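Putative exported protein (Aeromonas hydrophila subsp. hydrophila, PDB 4PJ2) probably inhibits i-type (invertebrate-type) lysozyme in the bacterial periplasm, and binds a magnesium ion. Local coordinates at residues G30-R35 and L77-E82. Numbering follows the deposited sequence. Where two conformers were deposited one is given.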
ATOM      1  N   GLY A  30       3.894  -7.652  -1.156  1.00 12.35           N
ATOM      2  CA  GLY A  30       3.787  -9.071  -1.450  1.00 11.78           C
ATOM      3  C   GLY A  30       3.050  -9.249  -2.749  1.00 11.14           C
ATOM      4  O   GLY A  30       3.409  -8.658  -3.763  1.00 11.47           O
ATOM      5  N   SER A  31       2.011 -10.070  -2.719  1.00 10.64           N
ATOM      6  CA  SER A  31       1.265 -10.426  -3.908  1.00 10.57           C
ATOM      7  C   SER A  31      -0.209 -10.505  -3.578  1.00 10.23           C
ATOM      8  O   SER A  31      -0.618 -10.543  -2.429  1.00 11.00           O
ATOM      9  CB  SER A  31       1.739 -11.770  -4.454  1.00 10.62           C
ATOM     10  OG  SER A  31       1.377 -12.822  -3.563  1.00 11.11           O
ATOM     11  N   TYR A  32      -0.996 -10.608  -4.629  1.00 10.64           N
ATOM     12  CA  TYR A  32      -2.367 -11.048  -4.503  1.00  9.82           C
ATOM     13  C   TYR A  32      -2.683 -11.906  -5.707  1.00 10.14           C
ATOM     14  O   TYR A  32      -1.981 -11.879  -6.711  1.00 10.96           O
ATOM     15  CB  TYR A  32      -3.322  -9.869  -4.383  1.00 11.17           C
ATOM     16  CG  TYR A  32      -3.491  -9.056  -5.632  1.00 11.68           C
ATOM     17  CD1 TYR A  32      -4.504  -9.345  -6.526  1.00 12.39           C
ATOM     18  CD2 TYR A  32      -2.667  -7.984  -5.911  1.00 12.77           C
ATOM     19  CE1 TYR A  32      -4.687  -8.576  -7.648  1.00 12.55           C
ATOM     20  CE2 TYR A  32      -2.841  -7.215  -7.032  1.00 13.54           C
ATOM     21  CZ  TYR A  32      -3.854  -7.511  -7.896  1.00 13.48           C
ATOM     22  OH  TYR A  32      -4.067  -6.764  -9.025  1.00 14.93           O
ATOM     23  N   ASP A  33      -3.746 -12.686  -5.607  1.00 10.21           N
ATOM     24  CA  ASP A  33      -4.197 -13.455  -6.742  1.00 10.76           C
ATOM     25  C   ASP A  33      -5.665 -13.217  -6.992  1.00 10.73           C
ATOM     26  O   ASP A  33      -6.415 -12.841  -6.093  1.00 11.80           O
ATOM     27  CB  ASP A  33      -3.899 -14.947  -6.590  1.00 11.99           C
ATOM     28  CG  ASP A  33      -4.585 -15.586  -5.411  1.00 12.99           C
ATOM     29  OD1 ASP A  33      -3.941 -15.694  -4.333  1.00 14.21           O
ATOM     30  OD2 ASP A  33      -5.748 -16.028  -5.583  1.00 13.74           O
ATOM     31  N   VAL A  34      -6.017 -13.400  -8.254  1.00 10.52           N
ATOM     32  CA  VAL A  34      -7.377 -13.334  -8.737  1.00 10.45           C
ATOM     33  C   VAL A  34      -7.669 -14.698  -9.339  1.00 10.43           C
ATOM     34  O   VAL A  34      -6.916 -15.179 -10.159  1.00 10.88           O
ATOM     35  CB  VAL A  34      -7.506 -12.260  -9.828  1.00 11.47           C
ATOM     36  CG1 VAL A  34      -8.917 -12.239 -10.364  1.00 12.30           C
ATOM     37  CG2 VAL A  34      -7.102 -10.886  -9.294  1.00 11.87           C
ATOM     38  N   ARG A  35      -8.767 -15.303  -8.920  1.00  9.80           N
ATOM     39  CA  ARG A  35      -9.170 -16.632  -9.401  1.00 10.40           C
ATOM     40  C   ARG A  35     -10.581 -16.531  -9.947  1.00 10.00           C
ATOM     41  O   ARG A  35     -11.448 -15.969  -9.298  1.00 11.84           O
ATOM     42  CB  ARG A  35      -9.104 -17.673  -8.283  1.00 10.63           C
ATOM     43  CG  ARG A  35      -7.674 -18.055  -7.884  1.00 10.10           C
ATOM     44  CD  ARG A  35      -7.674 -18.922  -6.660  1.00 11.46           C
ATOM     45  NE  ARG A  35      -6.655 -19.962  -6.565  1.00 12.68           N
ATOM     46  CZ  ARG A  35      -5.492 -19.886  -5.934  1.00 12.52           C
ATOM     47  NH1 ARG A  35      -5.037 -18.750  -5.433  1.00 14.04           N
ATOM     48  NH2 ARG A  35      -4.749 -20.978  -5.861  1.00 13.60           N
ATOM     49  N   LEU A  77     -12.760  -6.160 -13.575  1.00 17.84           N
ATOM     50  CA  LEU A  77     -12.419  -6.128 -12.167  1.00 16.58           C
ATOM     51  C   LEU A  77     -11.261  -5.197 -11.957  1.00 17.25           C
ATOM     52  O   LEU A  77     -10.261  -5.287 -12.665  1.00 18.30           O
ATOM     53  CB  LEU A  77     -12.023  -7.532 -11.709  1.00 16.61           C
ATOM     54  CG  LEU A  77     -11.437  -7.637 -10.297  1.00 15.73           C
ATOM     55  CD1 LEU A  77     -12.440  -7.322  -9.211  1.00 17.41           C
ATOM     56  CD2 LEU A  77     -10.839  -9.023 -10.097  1.00 15.96           C
ATOM     57  N   ILE A  78     -11.398  -4.320 -10.975  1.00 16.50           N
ATOM     58  CA  ILE A  78     -10.307  -3.422 -10.596  1.00 16.60           C
ATOM     59  C   ILE A  78      -9.935  -3.714  -9.161  1.00 15.36           C
ATOM     60  O   ILE A  78     -10.776  -3.687  -8.278  1.00 17.09           O
ATOM     61  CB  ILE A  78     -10.674  -1.931 -10.769  1.00 17.95           C
ATOM     62  CG1 ILE A  78     -11.090  -1.670 -12.217  1.00 19.56           C
ATOM     63  CG2 ILE A  78      -9.469  -1.061 -10.366  1.00 18.38           C
ATOM     64  CD1 ILE A  78     -12.594  -1.661 -12.464  1.00 21.53           C
ATOM     65  N   VAL A  79      -8.661  -4.037  -8.943  1.00 14.17           N
ATOM     66  CA  VAL A  79      -8.138  -4.271  -7.604  1.00 13.57           C
ATOM     67  C   VAL A  79      -7.298  -3.064  -7.217  1.00 14.02           C
ATOM     68  O   VAL A  79      -6.316  -2.757  -7.887  1.00 14.69           O
ATOM     69  CB  VAL A  79      -7.290  -5.560  -7.524  1.00 13.49           C
ATOM     70  CG1 VAL A  79      -6.779  -5.777  -6.107  1.00 14.28           C
ATOM     71  CG2 VAL A  79      -8.106  -6.769  -7.974  1.00 13.62           C
ATOM     72  N   VAL A  80      -7.713  -2.366  -6.160  1.00 13.58           N
ATOM     73  CA  VAL A  80      -7.052  -1.138  -5.721  1.00 14.34           C
ATOM     74  C   VAL A  80      -6.209  -1.437  -4.501  1.00 14.04           C
ATOM     75  O   VAL A  80      -6.679  -2.048  -3.561  1.00 15.03           O
ATOM     76  CB  VAL A  80      -8.066  -0.029  -5.373  1.00 15.33           C
ATOM     77  CG1 VAL A  80      -7.313   1.246  -4.996  1.00 16.20           C
ATOM     78  CG2 VAL A  80      -9.011   0.218  -6.536  1.00 16.51           C
ATOM     79  N   VAL A  81      -4.968  -0.971  -4.528  1.00 14.00           N
ATOM     80  CA  VAL A  81      -3.994  -1.243  -3.478  1.00 14.52           C
ATOM     81  C   VAL A  81      -3.454   0.073  -2.934  1.00 15.85           C
ATOM     82  O   VAL A  81      -3.132   0.968  -3.707  1.00 16.51           O
ATOM     83  CB  VAL A  81      -2.829  -2.094  -4.029  1.00 14.53           C
ATOM     84  CG1 VAL A  81      -1.734  -2.325  -2.989  1.00 15.95           C
ATOM     85  CG2 VAL A  81      -3.363  -3.441  -4.504  1.00 14.38           C
ATOM     86  N   GLU A  82      -3.344   0.161  -1.612  1.00 16.67           N
ATOM     87  CA  GLU A  82      -2.891   1.366  -0.908  0.53 17.54           C
ATOM     88  C   GLU A  82      -1.501   1.123  -0.316  1.00 16.98           C
ATOM     89  O   GLU A  82      -1.323   0.196   0.466  1.00 17.40           O
ATOM     90  CB  GLU A  82      -3.895   1.694   0.213  0.53 19.10           C
ATOM     91  CG  GLU A  82      -3.454   2.733   1.254  0.53 20.48           C
ATOM     92  CD  GLU A  82      -4.494   2.951   2.348  0.53 22.42           C
ATOM     93  OE1 GLU A  82      -4.527   2.162   3.320  0.53 24.33           O
ATOM     94  OE2 GLU A  82      -5.281   3.914   2.236  0.53 22.89           O
TER
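Tyr32 and Val34 of segment 30-35 meet Leu77 and Val79 of segment 77-82 across nearly antiparallel axes (164°) with a closest approach of 10.2 Å, a spacing that belongs to two sheets packed face to face rather than to neighbours within one sheet. Tyr32 carries the largest share. With chi1 at 70°, its CG is flanked by both backbone neighbours of CA, and from there the ring extends across the interface until one face lies against Val79. The CG1 methyl of Val79 stands over that face in a CH-pi contact, 4.0 Å from the centroid and shifted toward the rim beside CE1 and CZ. Past the ring, Tyr32 OH passes 3.8 Å from Val79 CB and makes its hydrogen bond to Asp93 on strand 90-98, so the phenol spans the interface with its polar end paired. The aliphatic pair Val34 and Leu77 meets tip to tip, CG1 to CD2 at 3.8 Å. The other branch of Val34, CG2, approaches Val79 CG2 more loosely at 4.4 Å. Phe95 packs on both Tyr32 and Val34, while Leu64 and Leu66 of strand 60-67 flank Val79 and Leu77. Arg35 NH1 reaches Asp33 OD2 in a salt bridge of 2.8 Å, approaching from above the carboxylate plane. That ion pair lies on the side of segment 30-35 turned from the interface. Apolar contacts thus join the faces of the two four-stranded antiparallel sheets, and the Tyr32-Asp93 hydrogen bond adds a directional polar link between them.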